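Local coordinates for MW1564 protein (PDB 3NTV) that probably transfers a methyl group from S-adenosylmethionine to a hydroxyl of its substrate, as a putative caffeoyl-CoA O-methyltransferase, at residues A90-R103 with F120-Q134. Numbering follows the deposited sequence. Where two conformers were deposited one is given.
Sequences ASISDDIHVTTIER and FENQVRIIEGNALEQ
Gln123, Ile101 and Arg125 bury the most surface where strands 97-102 and 124-128 pair in parallel. The strands belong to a right-handed beta-alpha-beta crossover of the Rossmann-fold methyltransferase, with helix 105-117 between them. Strand 124-128 is the outermost of the sheet on this side within the chain. Six backbone hydrogen bonds join the pair, from Val98 N to Gln123 O at one end to Gly129 N to Glu102 O at the other. Gln123 CG lies beside its own backbone N (chi1 -71°). The extended chain runs into the loop between helix 84-90 and strand 97-102, where its amide end lies among the carbonyl oxygens of Ala90, Ser93 and Ile96. Ile101 CG2 meets the loop that follows strand 124-128, 3.6 Å from Gln134 CG and 3.8 Å from Ala131 CB. Tyr162 of helix 155-162 also touches Ile101. On the same sheet face, Arg125 and Thr99 lie side by side. A bend at chi3 (77°) turns the arginine's NE and NH2 toward Thr99; NH2 also forms a salt bridge with Asp140. Thr99 OG1 meets His97 NE2 in the plane of the imidazole, in a hydrogen bond. The guanidinium grips the same hydroxyl side-on, with NE at 2.9 Å and NH2 at 3.0 Å from Thr99 OG1.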
loop_
_atom_site.group_PDB
_atom_site.type_symbol
_atom_site.label_atom_id
_atom_site.label_comp_id
_atom_site.label_asym_id
_atom_site.label_seq_id
_atom_site.Cartn_x
_atom_site.Cartn_y
_atom_site.Cartn_z
ATOM N N ALA A 90 6.310 9.109 14.853
ATOM C CA ALA A 90 6.202 9.263 16.306
ATOM C C ALA A 90 4.856 9.879 16.706
ATOM O O ALA A 90 4.346 9.573 17.785
ATOM C CB ALA A 90 7.340 10.127 16.826
ATOM N N SER A 91 4.254 10.699 15.802
ATOM C CA SER A 91 2.965 11.343 16.084
ATOM C C SER A 91 1.804 10.376 16.203
ATOM O O SER A 91 0.748 10.744 16.735
ATOM C CB SER A 91 2.666 12.447 15.070
ATOM O OG SER A 91 2.217 11.884 13.845
ATOM N N ILE A 92 1.959 9.143 15.667
ATOM C CA ILE A 92 0.882 8.158 15.706
ATOM C C ILE A 92 0.515 7.685 17.128
ATOM O O ILE A 92 -0.676 7.507 17.454
ATOM C CB ILE A 92 1.201 6.969 14.760
ATOM C CG1 ILE A 92 1.372 7.443 13.318
ATOM C CG2 ILE A 92 0.140 5.835 14.887
ATOM C CD1 ILE A 92 2.084 6.354 12.407
ATOM N N SER A 93 1.536 7.464 17.970
ATOM C CA SER A 93 1.334 6.957 19.314
ATOM C C SER A 93 2.502 7.373 20.198
ATOM O O SER A 93 3.642 7.423 19.725
ATOM C CB SER A 93 1.236 5.431 19.267
ATOM O OG SER A 93 0.822 4.878 20.505
ATOM N N ASP A 94 2.230 7.678 21.481
ATOM C CA ASP A 94 3.321 8.085 22.396
ATOM C C ASP A 94 4.293 6.956 22.695
ATOM O O ASP A 94 5.381 7.220 23.198
ATOM C CB ASP A 94 2.766 8.633 23.731
ATOM C CG ASP A 94 1.904 9.877 23.628
ATOM O OD1 ASP A 94 2.090 10.658 22.662
ATOM O OD2 ASP A 94 1.069 10.096 24.535
ATOM N N ASP A 95 3.924 5.712 22.412
ATOM C CA ASP A 95 4.833 4.586 22.655
ATOM C C ASP A 95 5.724 4.232 21.448
ATOM O O ASP A 95 6.467 3.240 21.491
ATOM C CB ASP A 95 4.081 3.359 23.191
ATOM C CG ASP A 95 2.974 2.823 22.317
ATOM O OD1 ASP A 95 2.819 3.318 21.181
ATOM O OD2 ASP A 95 2.277 1.882 22.760
ATOM N N ILE A 96 5.660 5.037 20.381
ATOM C CA ILE A 96 6.515 4.770 19.210
ATOM C C ILE A 96 7.877 5.381 19.424
ATOM O O ILE A 96 7.989 6.515 19.884
ATOM C CB ILE A 96 5.869 5.246 17.887
ATOM C CG1 ILE A 96 4.734 4.271 17.515
ATOM C CG2 ILE A 96 6.902 5.348 16.711
ATOM C CD1 ILE A 96 3.788 4.785 16.456
ATOM N N HIS A 97 8.904 4.628 19.069
ATOM C CA HIS A 97 10.288 5.073 19.112
ATOM C C HIS A 97 10.827 5.066 17.695
ATOM O O HIS A 97 10.668 4.074 16.996
ATOM C CB HIS A 97 11.151 4.112 19.978
ATOM C CG HIS A 97 12.623 4.316 19.743
ATOM N ND1 HIS A 97 13.313 5.336 20.374
ATOM C CD2 HIS A 97 13.444 3.734 18.828
ATOM C CE1 HIS A 97 14.539 5.309 19.870
ATOM N NE2 HIS A 97 14.657 4.370 18.920
ATOM N N VAL A 98 11.587 6.100 17.313
ATOM C CA VAL A 98 12.235 6.113 16.007
ATOM C C VAL A 98 13.729 6.390 16.216
ATOM O O VAL A 98 14.088 7.378 16.871
ATOM C CB VAL A 98 11.638 7.184 15.053
ATOM C CG1 VAL A 98 12.314 7.119 13.672
ATOM C CG2 VAL A 98 10.118 7.030 14.919
ATOM N N THR A 99 14.579 5.528 15.650
ATOM C CA THR A 99 16.014 5.753 15.581
ATOM C C THR A 99 16.277 6.137 14.116
ATOM O O THR A 99 15.894 5.384 13.203
ATOM C CB THR A 99 16.824 4.525 16.005
ATOM O OG1 THR A 99 16.705 4.381 17.422
ATOM C CG2 THR A 99 18.323 4.700 15.708
ATOM N N THR A 100 16.903 7.314 13.905
ATOM C CA THR A 100 17.223 7.798 12.558
ATOM C C THR A 100 18.721 8.027 12.417
ATOM O O THR A 100 19.304 8.779 13.201
ATOM C CB THR A 100 16.428 9.080 12.217
ATOM O OG1 THR A 100 15.056 8.904 12.533
ATOM C CG2 THR A 100 16.523 9.445 10.750
ATOM N N ILE A 101 19.337 7.382 11.414
ATOM C CA ILE A 101 20.770 7.539 11.141
ATOM C C ILE A 101 20.909 8.570 10.039
ATOM O O ILE A 101 20.275 8.429 8.981
ATOM C CB ILE A 101 21.439 6.195 10.746
ATOM C CG1 ILE A 101 21.216 5.100 11.826
ATOM C CG2 ILE A 101 22.947 6.386 10.383
ATOM C CD1 ILE A 101 21.609 3.643 11.367
ATOM N N GLU A 102 21.788 9.557 10.242
ATOM C CA GLU A 102 22.035 10.569 9.233
ATOM C C GLU A 102 23.470 11.060 9.318
ATOM O O GLU A 102 23.974 11.335 10.408
ATOM C CB GLU A 102 21.028 11.735 9.338
ATOM C CG GLU A 102 21.139 12.780 8.217
ATOM C CD GLU A 102 21.245 12.284 6.784
ATOM O OE1 GLU A 102 20.398 11.461 6.365
ATOM O OE2 GLU A 102 22.184 12.717 6.077
ATOM N N ARG A 103 24.134 11.162 8.154
ATOM C CA ARG A 103 25.519 11.627 8.138
ATOM C C ARG A 103 25.681 13.105 7.798
ATOM O O ARG A 103 26.707 13.691 8.161
ATOM C CB ARG A 103 26.385 10.758 7.212
ATOM C CG ARG A 103 26.071 10.868 5.724
ATOM C CD ARG A 103 27.215 10.281 4.927
ATOM N NE ARG A 103 27.102 10.588 3.504
ATOM C CZ ARG A 103 28.087 10.428 2.625
ATOM N NH1 ARG A 103 29.271 9.970 3.020
ATOM N NH2 ARG A 103 27.900 10.731 1.349
ATOM N N PHE A 120 9.499 16.245 20.129
ATOM C CA PHE A 120 9.624 14.814 19.856
ATOM C C PHE A 120 10.961 14.226 20.291
ATOM O O PHE A 120 11.213 13.082 19.948
ATOM C CB PHE A 120 9.393 14.522 18.365
ATOM C CG PHE A 120 7.942 14.562 17.964
ATOM C CD1 PHE A 120 7.066 13.556 18.364
ATOM C CD2 PHE A 120 7.454 15.595 17.171
ATOM C CE1 PHE A 120 5.724 13.576 17.960
ATOM C CE2 PHE A 120 6.121 15.605 16.754
ATOM C CZ PHE A 120 5.267 14.607 17.164
ATOM N N GLU A 121 11.791 14.967 21.079
ATOM C CA GLU A 121 13.126 14.483 21.465
ATOM C C GLU A 121 13.151 13.227 22.336
ATOM O O GLU A 121 14.179 12.540 22.357
ATOM C CB GLU A 121 13.994 15.582 22.097
ATOM C CG GLU A 121 14.311 16.754 21.184
ATOM C CD GLU A 121 14.761 17.980 21.966
ATOM O OE1 GLU A 121 14.055 18.364 22.924
ATOM O OE2 GLU A 121 15.832 18.539 21.642
ATOM N N ASN A 122 12.035 12.899 23.015
ATOM C CA ASN A 122 11.950 11.680 23.808
ATOM C C ASN A 122 11.599 10.467 22.934
ATOM O O ASN A 122 11.889 9.341 23.322
ATOM C CB ASN A 122 10.900 11.835 24.931
ATOM C CG ASN A 122 9.510 12.153 24.454
ATOM O OD1 ASN A 122 9.304 12.992 23.565
ATOM N ND2 ASN A 122 8.514 11.582 25.136
ATOM N N GLN A 123 10.931 10.683 21.783
ATOM C CA GLN A 123 10.539 9.564 20.938
ATOM C C GLN A 123 11.511 9.298 19.797
ATOM O O GLN A 123 11.529 8.174 19.277
ATOM C CB GLN A 123 9.157 9.817 20.317
ATOM C CG GLN A 123 8.033 9.736 21.347
ATOM C CD GLN A 123 6.697 9.771 20.666
ATOM O OE1 GLN A 123 6.243 8.787 20.046
ATOM N NE2 GLN A 123 6.051 10.904 20.745
ATOM N N VAL A 124 12.261 10.326 19.359
ATOM C CA VAL A 124 13.166 10.192 18.214
ATOM C C VAL A 124 14.623 10.381 18.624
ATOM O O VAL A 124 14.964 11.382 19.254
ATOM C CB VAL A 124 12.787 11.171 17.061
ATOM C CG1 VAL A 124 13.704 11.007 15.833
ATOM C CG2 VAL A 124 11.312 11.036 16.681
ATOM N N ARG A 125 15.477 9.449 18.197
ATOM C CA ARG A 125 16.916 9.479 18.456
ATOM C C ARG A 125 17.619 9.668 17.114
ATOM O O ARG A 125 17.395 8.878 16.193
ATOM C CB ARG A 125 17.306 8.133 19.114
ATOM C CG ARG A 125 18.777 7.771 19.143
ATOM C CD ARG A 125 19.003 6.528 19.999
ATOM N NE ARG A 125 18.637 5.264 19.336
ATOM C CZ ARG A 125 19.065 4.080 19.760
ATOM N NH1 ARG A 125 19.868 3.996 20.813
ATOM N NH2 ARG A 125 18.702 2.971 19.129
ATOM N N ILE A 126 18.479 10.685 17.007
ATOM C CA ILE A 126 19.258 10.919 15.792
ATOM C C ILE A 126 20.635 10.347 16.044
ATOM O O ILE A 126 21.302 10.751 17.001
ATOM C CB ILE A 126 19.335 12.432 15.411
ATOM C CG1 ILE A 126 17.933 13.001 15.130
ATOM C CG2 ILE A 126 20.297 12.651 14.185
ATOM C CD1 ILE A 126 17.875 14.521 15.095
ATOM N N ILE A 127 21.065 9.424 15.181
ATOM C CA ILE A 127 22.387 8.817 15.273
ATOM C C ILE A 127 23.207 9.520 14.184
ATOM O O ILE A 127 22.900 9.407 13.001
ATOM C CB ILE A 127 22.326 7.263 15.093
ATOM C CG1 ILE A 127 21.404 6.591 16.137
ATOM C CG2 ILE A 127 23.749 6.634 15.108
ATOM C CD1 ILE A 127 21.850 6.700 17.636
ATOM N N GLU A 128 24.242 10.247 14.578
ATOM C CA GLU A 128 25.036 11.011 13.619
ATOM C C GLU A 128 26.210 10.229 13.062
ATOM O O GLU A 128 27.057 9.763 13.815
ATOM C CB GLU A 128 25.542 12.287 14.291
ATOM C CG GLU A 128 24.414 13.154 14.823
ATOM C CD GLU A 128 24.898 14.366 15.581
ATOM O OE1 GLU A 128 25.903 14.981 15.155
ATOM O OE2 GLU A 128 24.224 14.744 16.563
ATOM N N GLY A 129 26.250 10.080 11.754
ATOM C CA GLY A 129 27.349 9.373 11.123
ATOM C C GLY A 129 26.952 8.573 9.909
ATOM O O GLY A 129 25.775 8.506 9.533
ATOM N N ASN A 130 27.956 7.957 9.293
ATOM C CA ASN A 130 27.776 7.143 8.111
ATOM C C ASN A 130 27.097 5.810 8.484
ATOM O O ASN A 130 27.542 5.126 9.406
ATOM C CB ASN A 130 29.134 6.905 7.483
ATOM C CG ASN A 130 29.029 6.292 6.140
ATOM O OD1 ASN A 130 28.571 5.162 5.985
ATOM N ND2 ASN A 130 29.425 7.038 5.144
ATOM N N ALA A 131 26.005 5.461 7.780
ATOM C CA ALA A 131 25.235 4.255 8.081
ATOM C C ALA A 131 25.978 2.945 7.899
ATOM O O ALA A 131 25.534 1.917 8.398
ATOM C CB ALA A 131 23.909 4.251 7.328
ATOM N N LEU A 132 27.163 2.967 7.250
ATOM C CA LEU A 132 27.934 1.737 7.186
ATOM C C LEU A 132 28.470 1.337 8.569
ATOM O O LEU A 132 28.744 0.152 8.796
ATOM C CB LEU A 132 29.121 1.919 6.219
ATOM C CG LEU A 132 28.772 1.886 4.726
ATOM C CD1 LEU A 132 29.994 2.260 3.869
ATOM C CD2 LEU A 132 28.273 0.511 4.314
ATOM N N GLU A 133 28.622 2.311 9.489
ATOM C CA GLU A 133 29.279 2.061 10.785
ATOM C C GLU A 133 28.452 2.251 12.040
ATOM O O GLU A 133 29.030 2.365 13.135
ATOM C CB GLU A 133 30.513 2.953 10.907
ATOM C CG GLU A 133 31.422 2.941 9.701
ATOM C CD GLU A 133 32.655 3.810 9.858
ATOM O OE1 GLU A 133 32.534 4.978 10.294
ATOM O OE2 GLU A 133 33.750 3.318 9.516
ATOM N N GLN A 134 27.110 2.302 11.917
ATOM C CA GLN A 134 26.289 2.569 13.100
ATOM C C GLN A 134 25.647 1.380 13.795
ATOM O O GLN A 134 24.898 1.594 14.749
ATOM C CB GLN A 134 25.226 3.654 12.807
ATOM C CG GLN A 134 25.758 4.954 12.209
ATOM C CD GLN A 134 26.917 5.547 12.967
ATOM O OE1 GLN A 134 26.931 5.580 14.210
ATOM N NE2 GLN A 134 27.923 6.020 12.223
HETATM O O HOH W 1 12.129 6.541 22.570
HETATM O O HOH W 2 30.565 9.691 5.575
#